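Local coordinates for cysteine hydrolase (Vibrio cholerae, PDB 6V98), which is a type VI secretion system effector that probably acts as a cysteine hydrolase against rival bacteria, at residues R58-G63 against W129-M134; P73-K78 against D135-P140; V79-V84 against L100-L105. All coordinates share one frame; numbering follows the deposited sequence.

Contact 1 of 3, residues R58-G63 against W129-M134; sequences RYYEYG and WLRGKM
Y60 lays the face of its ring against L130: the CB of L130 sits over the centre of the ring, 3.7 Å from the centroid and only 3° off the ring normal, a nearly perpendicular CH-pi contact. The two methyl groups of L130 continue the contact toward the strand backbone. Its CD1 lies 3.8 Å from Y60 CD1, while CD2 reaches the CB at the root of the tyrosine side chain. M134 comes from a different direction, its chain crossing that of Y60 at about a right angle. The last bend of the methionine, at chi3 59°, turns the methyl CE to the edge of the ring near its plane, 3.8 Å from Y60 CE2. The sulfur SD stays farther back and oblique, 5.4 Å from the centroid, in a Met-aromatic contact. At the phenol end, Y60 OH meets the aliphatic part of R131, with 3.5 Å between OH and CG.

All of this lies on one face of strand 58-63, whose axis passes helix 129-134 at 10.0 Å and 38°. Y60 points at the helix. Its neighbours Y59 and E61 point away, where Y59 OH gives E61 OE1 a hydrogen bond of 2.8 Å and H44 reaches the same oxygen. V76 and K78 of the adjacent strand lie against Y60, and F155 and L159 of helix 154-162 pack on L130, placing the leucine between sheet and second helix.

No hydrogen bond joins the two segments, so the helix rests on the sheet through an apolar contact built on one aromatic face and a methionine methyl, while the guanidinium of R131 turns to D127, one turn back in its own helix.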
ATOM      1  N   ARG A  58      -5.395  -2.151   8.341  1.00 23.31           N
ATOM      2  CA  ARG A  58      -4.751  -0.842   8.352  1.00 25.01           C
ATOM      3  C   ARG A  58      -4.395  -0.434   6.930  1.00 23.37           C
ATOM      4  O   ARG A  58      -4.152  -1.276   6.067  1.00 23.84           O
ATOM      5  CB  ARG A  58      -3.456  -0.838   9.193  1.00 29.70           C
ATOM      6  CG  ARG A  58      -3.617  -1.415  10.578  1.00 32.29           C
ATOM      7  CD  ARG A  58      -4.426  -0.470  11.430  1.00 36.84           C
ATOM      8  NE  ARG A  58      -4.452  -0.894  12.823  1.00 49.93           N
ATOM      9  CZ  ARG A  58      -5.563  -1.162  13.502  1.00 56.62           C
ATOM     10  NH1 ARG A  58      -6.756  -1.056  12.918  1.00 53.78           N
ATOM     11  NH2 ARG A  58      -5.480  -1.539  14.772  1.00 65.91           N
ATOM     12  N   TYR A  59      -4.310   0.874   6.704  1.00 23.13           N
ATOM     13  CA  TYR A  59      -3.842   1.397   5.428  1.00 21.84           C
ATOM     14  C   TYR A  59      -2.846   2.516   5.692  1.00 21.76           C
ATOM     15  O   TYR A  59      -3.119   3.416   6.492  1.00 20.43           O
ATOM     16  CB  TYR A  59      -5.006   1.898   4.554  1.00 22.13           C
ATOM     17  CG  TYR A  59      -4.533   2.522   3.262  1.00 21.27           C
ATOM     18  CD1 TYR A  59      -4.297   3.894   3.178  1.00 21.88           C
ATOM     19  CD2 TYR A  59      -4.285   1.744   2.137  1.00 22.59           C
ATOM     20  CE1 TYR A  59      -3.831   4.473   2.004  1.00 19.92           C
ATOM     21  CE2 TYR A  59      -3.807   2.311   0.963  1.00 20.07           C
ATOM     22  CZ  TYR A  59      -3.586   3.668   0.905  1.00 21.91           C
ATOM     23  OH  TYR A  59      -3.136   4.247  -0.256  1.00 23.89           O
ATOM     24  N   TYR A  60      -1.682   2.435   5.039  1.00 24.20           N
ATOM     25  CA  TYR A  60      -0.633   3.437   5.143  1.00 20.86           C
ATOM     26  C   TYR A  60      -0.148   3.817   3.756  1.00 20.26           C
ATOM     27  O   TYR A  60      -0.198   3.012   2.819  1.00 19.34           O
ATOM     28  CB  TYR A  60       0.565   2.917   5.957  1.00 18.98           C
ATOM     29  CG  TYR A  60       0.373   2.932   7.452  1.00 23.13           C
ATOM     30  CD1 TYR A  60      -0.357   1.934   8.106  1.00 24.77           C
ATOM     31  CD2 TYR A  60       0.938   3.941   8.216  1.00 25.49           C
ATOM     32  CE1 TYR A  60      -0.514   1.961   9.499  1.00 29.68           C
ATOM     33  CE2 TYR A  60       0.796   3.979   9.592  1.00 28.92           C
ATOM     34  CZ  TYR A  60       0.076   2.999  10.233  1.00 31.42           C
ATOM     35  OH  TYR A  60      -0.041   3.084  11.605  1.00 32.54           O
ATOM     36  N   GLU A  61       0.351   5.045   3.635  1.00 20.53           N
ATOM     37  CA  GLU A  61       0.964   5.471   2.388  1.00 20.15           C
ATOM     38  C   GLU A  61       1.958   6.587   2.684  1.00 22.20           C
ATOM     39  O   GLU A  61       1.925   7.211   3.747  1.00 23.00           O
ATOM     40  CB  GLU A  61      -0.097   5.952   1.377  1.00 19.29           C
ATOM     41  CG  GLU A  61      -0.893   7.138   1.879  1.00 20.38           C
ATOM     42  CD  GLU A  61      -2.198   7.325   1.132  1.00 25.25           C
ATOM     43  OE1 GLU A  61      -2.281   6.870  -0.024  1.00 24.76           O
ATOM     44  OE2 GLU A  61      -3.125   7.931   1.709  1.00 25.67           O
ATOM     45  N   TYR A  62       2.825   6.841   1.709  1.00 19.63           N
ATOM     46  CA  TYR A  62       3.843   7.880   1.792  1.00 19.57           C
ATOM     47  C   TYR A  62       3.731   8.765   0.564  1.00 20.09           C
ATOM     48  O   TYR A  62       3.600   8.265  -0.554  1.00 24.10           O
ATOM     49  CB  TYR A  62       5.225   7.253   1.865  1.00 21.84           C
ATOM     50  CG  TYR A  62       6.361   8.245   1.773  1.00 24.32           C
ATOM     51  CD1 TYR A  62       6.681   9.062   2.850  1.00 20.19           C
ATOM     52  CD2 TYR A  62       7.118   8.357   0.610  1.00 23.64           C
ATOM     53  CE1 TYR A  62       7.746   9.966   2.770  1.00 21.69           C
ATOM     54  CE2 TYR A  62       8.168   9.263   0.522  1.00 24.86           C
ATOM     55  CZ  TYR A  62       8.467  10.060   1.607  1.00 21.38           C
ATOM     56  OH  TYR A  62       9.502  10.945   1.538  1.00 23.36           O
ATOM     57  N   GLY A  63       3.775  10.074   0.758  1.00 24.11           N
ATOM     58  CA  GLY A  63       3.573  10.942  -0.382  1.00 24.91           C
ATOM     59  C   GLY A  63       3.709  12.387   0.024  1.00 27.07           C
ATOM     60  O   GLY A  63       4.127  12.703   1.138  1.00 23.91           O
ATOM     61  N   TRP A 129       6.587  -1.347  12.100  1.00 25.58           N
ATOM     62  CA  TRP A 129       7.445  -0.664  11.129  1.00 23.43           C
ATOM     63  C   TRP A 129       6.762   0.581  10.571  1.00 26.88           C
ATOM     64  O   TRP A 129       7.376   1.654  10.485  1.00 23.64           O
ATOM     65  CB  TRP A 129       7.821  -1.644  10.013  1.00 21.35           C
ATOM     66  CG  TRP A 129       8.874  -1.217   9.008  1.00 22.76           C
ATOM     67  CD1 TRP A 129      10.193  -1.561   9.015  1.00 26.15           C
ATOM     68  CD2 TRP A 129       8.669  -0.437   7.825  1.00 23.26           C
ATOM     69  NE1 TRP A 129      10.826  -1.034   7.918  1.00 26.51           N
ATOM     70  CE2 TRP A 129       9.914  -0.333   7.174  1.00 25.04           C
ATOM     71  CE3 TRP A 129       7.556   0.198   7.265  1.00 23.12           C
ATOM     72  CZ2 TRP A 129      10.080   0.375   5.986  1.00 28.74           C
ATOM     73  CZ3 TRP A 129       7.715   0.897   6.076  1.00 23.65           C
ATOM     74  CH2 TRP A 129       8.966   0.980   5.448  1.00 23.18           C
ATOM     75  N   LEU A 130       5.482   0.459  10.209  1.00 25.17           N
ATOM     76  CA  LEU A 130       4.729   1.590   9.672  1.00 24.38           C
ATOM     77  C   LEU A 130       4.565   2.698  10.708  1.00 24.09           C
ATOM     78  O   LEU A 130       4.755   3.882  10.394  1.00 24.11           O
ATOM     79  CB  LEU A 130       3.370   1.093   9.171  1.00 20.15           C
ATOM     80  CG  LEU A 130       3.542   0.210   7.933  1.00 21.35           C
ATOM     81  CD1 LEU A 130       2.314  -0.705   7.753  1.00 27.04           C
ATOM     82  CD2 LEU A 130       3.785   1.060   6.692  1.00 23.40           C
ATOM     83  N   ARG A 131       4.224   2.345  11.950  1.00 23.68           N
ATOM     84  CA  ARG A 131       4.147   3.362  12.996  1.00 25.17           C
ATOM     85  C   ARG A 131       5.515   3.994  13.239  1.00 31.77           C
ATOM     86  O   ARG A 131       5.614   5.196  13.508  1.00 31.34           O
ATOM     87  CB  ARG A 131       3.605   2.760  14.289  1.00 32.04           C
ATOM     88  CG  ARG A 131       2.128   2.360  14.244  1.00 35.76           C
ATOM     89  CD  ARG A 131       1.604   2.015  15.636  1.00 46.87           C
ATOM     90  NE  ARG A 131       1.989   0.671  16.075  1.00 52.12           N
ATOM     91  CZ  ARG A 131       3.041   0.396  16.845  1.00 56.69           C
ATOM     92  NH1 ARG A 131       3.833   1.372  17.271  1.00 63.81           N
ATOM     93  NH2 ARG A 131       3.304  -0.860  17.190  1.00 53.45           N
ATOM     94  N   GLY A 132       6.579   3.197  13.139  1.00 29.64           N
ATOM     95  CA  GLY A 132       7.922   3.739  13.301  1.00 27.31           C
ATOM     96  C   GLY A 132       8.288   4.725  12.207  1.00 30.34           C
ATOM     97  O   GLY A 132       8.875   5.775  12.477  1.00 26.36           O
ATOM     98  N   LYS A 133       7.927   4.415  10.962  1.00 25.24           N
ATOM     99  CA  LYS A 133       8.191   5.353   9.883  1.00 26.65           C
ATOM    100  C   LYS A 133       7.340   6.608  10.036  1.00 27.68           C
ATOM    101  O   LYS A 133       7.806   7.723   9.766  1.00 29.52           O
ATOM    102  CB  LYS A 133       7.940   4.680   8.537  1.00 27.21           C
ATOM    103  CG  LYS A 133       8.960   3.633   8.145  1.00 26.91           C
ATOM    104  CD  LYS A 133      10.385   4.150   8.292  1.00 28.65           C
ATOM    105  CE  LYS A 133      11.385   3.244   7.592  1.00 31.85           C
ATOM    106  NZ  LYS A 133      12.742   3.367   8.194  1.00 39.52           N
ATOM    107  N   MET A 134       6.100   6.457  10.499  1.00 24.97           N
ATOM    108  CA  MET A 134       5.288   7.645  10.730  1.00 24.21           C
ATOM    109  C   MET A 134       5.876   8.514  11.835  1.00 32.53           C
ATOM    110  O   MET A 134       5.805   9.747  11.751  1.00 30.92           O
ATOM    111  CB  MET A 134       3.845   7.268  11.053  1.00 32.31           C
ATOM    112  CG  MET A 134       2.919   8.473  10.966  1.00 35.79           C
ATOM    113  SD  MET A 134       1.242   7.997  10.577  1.00 39.56           S
ATOM    114  CE  MET A 134       0.920   6.921  11.979  1.00 46.19           C
TER

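Contact 2 of 3, residues P73-K78 against D135-P140; sequences PGNVRK and DLNNSP
N137 uses both ends of its side-chain amide on one residue of the strand, V76. The backbone N-H of V76 points to N137 OD1 at 2.9 Å, reaching it 20° away from the carbonyl plane. In return N137 ND2 donates to V76 O at 2.8 Å, with an N-H...O angle of 167°. That second bond lies in the plane of the donor amide and falls on a lone pair of the backbone oxygen. The asparagine side chain thus pairs with the strand much as a further strand would, and both backbone polar atoms of V76 are satisfied.

N75 stands next to this pair with its amide plane turned 89° from that of N137. Its OD1 comes within 3.4 Å of N137 O; K142 NZ donates to both oxygens, bridging two acceptors that would otherwise repel each other, and also to G74 O. N67 ND2 gives N75 OD1 another bond, and N75 ND2 is taken up by Y65 O. N137 lies in the type I turn from L136 to S139, closed by S139 N to L136 O.

Strand 75-78 is outermost in the large sheet. Its N75 and R77 pair with G63 and E61 of strand 57-63, and the V76 side chain packs on Y60 and Y62. The N-H and C=O of V76, on the strand's outer side, are taken by N137 from the loop between helices 123-134 and 154-162.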
ATOM      1  N   PRO A  73       9.986  17.680   2.592  1.00 28.07           N
ATOM      2  CA  PRO A  73       8.812  17.172   1.880  1.00 28.49           C
ATOM      3  C   PRO A  73       8.658  15.672   2.041  1.00 28.48           C
ATOM      4  O   PRO A  73       9.634  14.935   2.195  1.00 26.92           O
ATOM      5  CB  PRO A  73       9.089  17.546   0.421  1.00 33.08           C
ATOM      6  CG  PRO A  73      10.106  18.657   0.495  1.00 37.24           C
ATOM      7  CD  PRO A  73      10.947  18.340   1.691  1.00 34.02           C
ATOM      8  N   GLY A  74       7.408  15.220   1.984  1.00 24.35           N
ATOM      9  CA  GLY A  74       7.125  13.798   2.073  1.00 24.82           C
ATOM     10  C   GLY A  74       6.786  13.362   3.483  1.00 28.34           C
ATOM     11  O   GLY A  74       7.545  13.640   4.419  1.00 24.44           O
ATOM     12  N   ASN A  75       5.636  12.708   3.660  1.00 24.39           N
ATOM     13  CA  ASN A  75       5.215  12.249   4.977  1.00 23.25           C
ATOM     14  C   ASN A  75       4.432  10.962   4.832  1.00 22.13           C
ATOM     15  O   ASN A  75       3.744  10.751   3.831  1.00 23.68           O
ATOM     16  CB  ASN A  75       4.332  13.265   5.706  1.00 21.44           C
ATOM     17  CG  ASN A  75       5.087  14.526   6.090  1.00 25.52           C
ATOM     18  OD1 ASN A  75       5.799  14.558   7.098  1.00 26.74           O
ATOM     19  ND2 ASN A  75       4.957  15.565   5.265  1.00 24.69           N
ATOM     20  N   VAL A  76       4.530  10.121   5.848  1.00 20.62           N
ATOM     21  CA  VAL A  76       3.691   8.934   5.951  1.00 19.45           C
ATOM     22  C   VAL A  76       2.345   9.348   6.520  1.00 22.41           C
ATOM     23  O   VAL A  76       2.269  10.185   7.427  1.00 25.38           O
ATOM     24  CB  VAL A  76       4.351   7.882   6.857  1.00 24.61           C
ATOM     25  CG1 VAL A  76       3.448   6.647   7.013  1.00 23.17           C
ATOM     26  CG2 VAL A  76       5.722   7.504   6.322  1.00 21.33           C
ATOM     27  N   ARG A  77       1.274   8.757   6.010  1.00 24.76           N
ATOM     28  CA  ARG A  77      -0.011   8.964   6.653  1.00 22.15           C
ATOM     29  C   ARG A  77      -0.758   7.647   6.731  1.00 27.54           C
ATOM     30  O   ARG A  77      -0.532   6.715   5.947  1.00 21.94           O
ATOM     31  CB  ARG A  77      -0.833  10.056   5.941  1.00 29.23           C
ATOM     32  CG  ARG A  77      -1.710   9.619   4.828  1.00 32.56           C
ATOM     33  CD  ARG A  77      -2.677  10.754   4.376  1.00 29.28           C
ATOM     34  NE  ARG A  77      -3.354  10.354   3.149  1.00 28.70           N
ATOM     35  CZ  ARG A  77      -4.191  11.105   2.443  1.00 34.71           C
ATOM     36  NH1 ARG A  77      -4.486  12.346   2.827  1.00 36.36           N
ATOM     37  NH2 ARG A  77      -4.738  10.603   1.344  1.00 28.99           N
ATOM     38  N   LYS A  78      -1.621   7.576   7.730  1.00 25.73           N
ATOM     39  CA  LYS A  78      -2.474   6.434   7.982  1.00 25.95           C
ATOM     40  C   LYS A  78      -3.894   6.881   7.689  1.00 25.55           C
ATOM     41  O   LYS A  78      -4.289   7.970   8.107  1.00 23.74           O
ATOM     42  CB  LYS A  78      -2.335   5.998   9.435  1.00 29.14           C
ATOM     43  CG  LYS A  78      -3.291   4.939   9.863  1.00 29.08           C
ATOM     44  CD  LYS A  78      -3.099   4.640  11.345  1.00 31.19           C
ATOM     45  CE  LYS A  78      -3.821   3.358  11.699  1.00 34.12           C
ATOM     46  NZ  LYS A  78      -5.282   3.479  11.425  1.00 33.55           N
ATOM     47  N   ASP A 135       6.493   7.899  12.853  1.00 31.62           N
ATOM     48  CA  ASP A 135       7.164   8.663  13.905  1.00 34.76           C
ATOM     49  C   ASP A 135       8.298   9.535  13.377  1.00 32.28           C
ATOM     50  O   ASP A 135       8.747  10.444  14.086  1.00 35.41           O
ATOM     51  CB  ASP A 135       7.724   7.727  14.986  1.00 32.69           C
ATOM     52  CG  ASP A 135       6.640   7.098  15.840  1.00 47.11           C
ATOM     53  OD1 ASP A 135       5.488   7.578  15.786  1.00 51.40           O
ATOM     54  OD2 ASP A 135       6.939   6.123  16.563  1.00 53.49           O
ATOM     55  N   LEU A 136       8.780   9.286  12.164  1.00 24.09           N
ATOM     56  CA  LEU A 136       9.848  10.089  11.581  1.00 23.28           C
ATOM     57  C   LEU A 136       9.348  11.325  10.842  1.00 25.35           C
ATOM     58  O   LEU A 136      10.167  12.088  10.316  1.00 26.92           O
ATOM     59  CB  LEU A 136      10.680   9.241  10.623  1.00 23.55           C
ATOM     60  CG  LEU A 136      11.483   8.110  11.265  1.00 31.12           C
ATOM     61  CD1 LEU A 136      12.141   7.274  10.164  1.00 30.40           C
ATOM     62  CD2 LEU A 136      12.523   8.681  12.225  1.00 32.34           C
ATOM     63  N   ASN A 137       8.033  11.549  10.787  1.00 24.66           N
ATOM     64  CA  ASN A 137       7.511  12.609   9.931  1.00 23.97           C
ATOM     65  C   ASN A 137       8.071  13.976  10.296  1.00 28.41           C
ATOM     66  O   ASN A 137       8.258  14.819   9.411  1.00 26.13           O
ATOM     67  CB  ASN A 137       5.980  12.652   9.999  1.00 23.70           C
ATOM     68  CG  ASN A 137       5.310  11.691   9.015  1.00 23.48           C
ATOM     69  OD1 ASN A 137       5.964  11.076   8.181  1.00 24.38           O
ATOM     70  ND2 ASN A 137       3.980  11.589   9.103  1.00 24.82           N
ATOM     71  N   ASN A 138       8.315  14.225  11.582  1.00 25.64           N
ATOM     72  CA  ASN A 138       8.856  15.497  12.049  1.00 21.16           C
ATOM     73  C   ASN A 138      10.347  15.430  12.351  1.00 26.34           C
ATOM     74  O   ASN A 138      10.895  16.385  12.911  1.00 33.01           O
ATOM     75  CB  ASN A 138       8.130  15.968  13.313  1.00 29.02           C
ATOM     76  CG  ASN A 138       6.619  15.939  13.187  1.00 40.84           C
ATOM     77  OD1 ASN A 138       6.068  16.099  12.101  1.00 40.61           O
ATOM     78  ND2 ASN A 138       5.939  15.759  14.317  1.00 41.49           N
ATOM     79  N   SER A 139      11.006  14.361  11.989  1.00 24.87           N
ATOM     80  CA  SER A 139      12.402  14.235  12.391  1.00 22.80           C
ATOM     81  C   SER A 139      13.302  15.054  11.469  1.00 29.75           C
ATOM     82  O   SER A 139      13.127  15.042  10.245  1.00 27.97           O
ATOM     83  CB  SER A 139      12.853  12.774  12.373  1.00 27.54           C
ATOM     84  OG  SER A 139      14.267  12.707  12.410  1.00 27.41           O
ATOM     85  N   PRO A 140      14.261  15.783  12.046  1.00 28.50           N
ATOM     86  CA  PRO A 140      15.285  16.454  11.236  1.00 26.19           C
ATOM     87  C   PRO A 140      16.069  15.520  10.346  1.00 25.07           C
ATOM     88  O   PRO A 140      16.711  15.995   9.402  1.00 31.83           O
ATOM     89  CB  PRO A 140      16.205  17.078  12.293  1.00 31.73           C
ATOM     90  CG  PRO A 140      15.356  17.229  13.493  1.00 39.00           C
ATOM     91  CD  PRO A 140      14.429  16.047  13.483  1.00 28.33           C
TER

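Contact 3 of 3, residues V79-V84 against L100-L105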
ATOM      1  N   VAL A  79      -4.636   6.074   6.940  1.00 24.87           N
ATOM      2  CA  VAL A  79      -6.032   6.370   6.626  1.00 27.47           C
ATOM      3  C   VAL A  79      -6.878   5.285   7.265  1.00 26.62           C
ATOM      4  O   VAL A  79      -6.676   4.100   6.985  1.00 28.03           O
ATOM      5  CB  VAL A  79      -6.293   6.423   5.116  1.00 26.65           C
ATOM      6  CG1 VAL A  79      -7.771   6.773   4.856  1.00 27.60           C
ATOM      7  CG2 VAL A  79      -5.359   7.414   4.441  1.00 29.68           C
ATOM      8  N   GLY A  80      -7.827   5.684   8.110  1.00 27.78           N
ATOM      9  CA  GLY A  80      -8.757   4.720   8.675  1.00 29.37           C
ATOM     10  C   GLY A  80      -9.592   4.039   7.605  1.00 31.33           C
ATOM     11  O   GLY A  80     -10.112   4.714   6.712  1.00 33.31           O
ATOM     12  N   VAL A  81      -9.704   2.709   7.662  1.00 27.42           N
ATOM     13  CA  VAL A  81     -10.529   1.938   6.737  1.00 27.84           C
ATOM     14  C   VAL A  81     -11.321   0.903   7.527  1.00 29.68           C
ATOM     15  O   VAL A  81     -11.040   0.622   8.695  1.00 32.12           O
ATOM     16  CB  VAL A  81      -9.712   1.238   5.628  1.00 25.13           C
ATOM     17  CG1 VAL A  81      -9.085   2.267   4.682  1.00 26.75           C
ATOM     18  CG2 VAL A  81      -8.642   0.329   6.233  1.00 24.56           C
ATOM     19  N   SER A  82     -12.334   0.343   6.874  1.00 25.94           N
ATOM     20  CA  SER A  82     -13.095  -0.731   7.491  1.00 25.94           C
ATOM     21  C   SER A  82     -12.223  -1.970   7.646  1.00 27.43           C
ATOM     22  O   SER A  82     -11.262  -2.177   6.902  1.00 34.13           O
ATOM     23  CB  SER A  82     -14.336  -1.066   6.656  1.00 27.46           C
ATOM     24  OG  SER A  82     -15.186   0.065   6.516  1.00 30.30           O
ATOM     25  N   ASN A  83     -12.565  -2.800   8.625  1.00 29.43           N
ATOM     26  CA  ASN A  83     -11.958  -4.118   8.705  1.00 28.31           C
ATOM     27  C   ASN A  83     -12.620  -5.057   7.705  1.00 28.85           C
ATOM     28  O   ASN A  83     -13.770  -4.863   7.297  1.00 31.18           O
ATOM     29  CB  ASN A  83     -12.087  -4.689  10.112  1.00 25.29           C
ATOM     30  CG  ASN A  83     -11.305  -3.883  11.123  1.00 34.12           C
ATOM     31  OD1 ASN A  83     -10.281  -3.296  10.790  1.00 31.60           O
ATOM     32  ND2 ASN A  83     -11.787  -3.846  12.356  1.00 41.58           N
ATOM     33  N   VAL A  84     -11.886  -6.088   7.314  1.00 30.17           N
ATOM     34  CA  VAL A  84     -12.415  -7.108   6.430  1.00 32.11           C
ATOM     35  C   VAL A  84     -12.929  -8.276   7.265  1.00 31.80           C
ATOM     36  O   VAL A  84     -12.664  -8.384   8.460  1.00 31.03           O
ATOM     37  CB  VAL A  84     -11.365  -7.583   5.398  1.00 33.57           C
ATOM     38  CG1 VAL A  84     -10.899  -6.414   4.541  1.00 33.12           C
ATOM     39  CG2 VAL A  84     -10.174  -8.254   6.094  1.00 29.40           C
ATOM     40  N   LEU A 100     -11.535  -1.445  -0.615  1.00 25.33           N
ATOM     41  CA  LEU A 100     -10.926  -0.934  -1.836  1.00 21.44           C
ATOM     42  C   LEU A 100     -11.616   0.349  -2.276  1.00 24.47           C
ATOM     43  O   LEU A 100     -10.958   1.322  -2.658  1.00 25.76           O
ATOM     44  CB  LEU A 100     -10.974  -1.995  -2.933  1.00 22.14           C
ATOM     45  CG  LEU A 100     -10.066  -3.216  -2.680  1.00 22.59           C
ATOM     46  CD1 LEU A 100     -10.232  -4.263  -3.779  1.00 21.58           C
ATOM     47  CD2 LEU A 100      -8.585  -2.793  -2.537  1.00 22.68           C
ATOM     48  N   LYS A 101     -12.947   0.372  -2.210  1.00 25.76           N
ATOM     49  CA  LYS A 101     -13.670   1.601  -2.516  1.00 24.76           C
ATOM     50  C   LYS A 101     -13.248   2.741  -1.590  1.00 25.83           C
ATOM     51  O   LYS A 101     -13.074   3.883  -2.036  1.00 29.42           O
ATOM     52  CB  LYS A 101     -15.169   1.357  -2.405  1.00 33.27           C
ATOM     53  CG  LYS A 101     -15.992   2.427  -3.067  1.00 31.24           C
ATOM     54  CD  LYS A 101     -17.457   2.040  -3.103  1.00 33.52           C
ATOM     55  CE  LYS A 101     -18.098   2.570  -4.372  1.00 51.98           C
ATOM     56  NZ  LYS A 101     -18.407   4.014  -4.262  1.00 58.92           N
ATOM     57  N   GLU A 102     -13.114   2.461  -0.291  1.00 24.14           N
ATOM     58  CA  GLU A 102     -12.675   3.491   0.649  1.00 22.61           C
ATOM     59  C   GLU A 102     -11.320   4.048   0.242  1.00 25.75           C
ATOM     60  O   GLU A 102     -11.125   5.268   0.174  1.00 25.03           O
ATOM     61  CB  GLU A 102     -12.621   2.920   2.070  1.00 24.80           C
ATOM     62  CG  GLU A 102     -14.007   2.643   2.687  1.00 32.00           C
ATOM     63  CD  GLU A 102     -13.919   1.885   4.006  1.00 31.91           C
ATOM     64  OE1 GLU A 102     -12.877   1.255   4.246  1.00 27.31           O
ATOM     65  OE2 GLU A 102     -14.883   1.912   4.798  1.00 31.12           O
ATOM     66  N   VAL A 103     -10.372   3.154  -0.051  1.00 24.37           N
ATOM     67  CA  VAL A 103      -9.003   3.571  -0.345  1.00 23.85           C
ATOM     68  C   VAL A 103      -8.950   4.350  -1.651  1.00 24.30           C
ATOM     69  O   VAL A 103      -8.253   5.372  -1.759  1.00 24.42           O
ATOM     70  CB  VAL A 103      -8.095   2.326  -0.360  1.00 32.27           C
ATOM     71  CG1 VAL A 103      -6.765   2.629  -0.996  1.00 34.36           C
ATOM     72  CG2 VAL A 103      -7.914   1.810   1.068  1.00 25.34           C
ATOM     73  N   SER A 104      -9.712   3.904  -2.652  1.00 24.26           N
ATOM     74  CA  SER A 104      -9.730   4.607  -3.929  1.00 26.56           C
ATOM     75  C   SER A 104     -10.255   6.032  -3.772  1.00 32.39           C
ATOM     76  O   SER A 104      -9.696   6.976  -4.349  1.00 25.20           O
ATOM     77  CB  SER A 104     -10.576   3.832  -4.941  1.00 25.06           C
ATOM     78  OG  SER A 104     -10.637   4.554  -6.151  1.00 29.51           O
ATOM     79  N   LEU A 105     -11.338   6.209  -3.008  1.00 29.38           N
ATOM     80  CA  LEU A 105     -11.888   7.545  -2.802  1.00 25.51           C
ATOM     81  C   LEU A 105     -10.930   8.414  -2.006  1.00 25.89           C
ATOM     82  O   LEU A 105     -10.691   9.577  -2.358  1.00 30.79           O
ATOM     83  CB  LEU A 105     -13.234   7.462  -2.072  1.00 28.18           C
ATOM     84  CG  LEU A 105     -13.794   8.817  -1.632  1.00 29.99           C
ATOM     85  CD1 LEU A 105     -13.965   9.727  -2.841  1.00 30.44           C
ATOM     86  CD2 LEU A 105     -15.131   8.662  -0.888  1.00 31.77           C
TER
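S82 N makes an almost straight hydrogen bond to E102 OE1, 2.8 Å long with an N-H...O angle of 176°, and lands on the syn lone pair of that oxygen. The hydroxyl of the same serine takes the other carboxylate oxygen: OG donates to E102 OE2 at a short 2.5 Å, also on the syn side but 20° out of the carboxylate plane. The two bonds close a ring in which one glutamate grips one serine by backbone and side chain together. With chi1 of S82 at -59°, OG lies beside its own backbone N, so that the two donors face the carboxylate as a pair. E102, extended beyond CG, spans the gap from the helix to the loop. Two bonds from one residue hold the carboxylate against rotation, and such donors would be expected to favour its charged form.

Beside the two hydrogen bonds, V81 CB lies 3.5 Å from E102 OE1. The apolar contact is V81 CG1 on V103 CG2, at 3.8 Å, one residue further along the helix. V103 also lies on Y59 of strand 57-63, and V81 reaches T57 at the start of that strand, so the valines link loop, helix and sheet. K98, one turn earlier in the helix, lies against S82.

The loop itself follows the sheet edge: V79 still bonds to Y59 through the backbone, and further on N83 OD1 and V84 N bind T57. The result is a bidentate pair of hydrogen bonds from S82 to E102, joining helix 93-107 to the loop after edge strand 75-78. The helix lies on the face of the antiparallel sheet that Y59 points to, in an alpha+beta domain consistent with a papain-like (peptidase clan CA) relationship.

How the contacts relate
Contacts 1 and 2 share the edge of one sheet: strands 57-63 and 75-78 are neighbours, joined by the salt bridge from E61 OE2 to R77 NE at 2.8 Å. Their other halves follow each other along the chain, helix 123-134 running into the loop of contact 2. Contact 3 takes up the chain where 75-78 ends and meets contact 1 where Y59 packs on V103, while Y60 faces helix 123-134 on the other side. Contacts 1 and 3 are partly buried, the first apolar and aromatic, the third a serine-carboxylate pair with a small valine patch. Contact 2, buried though farthest from the chain's centre, pairs a side-chain amide with the strand backbone through two hydrogen bonds.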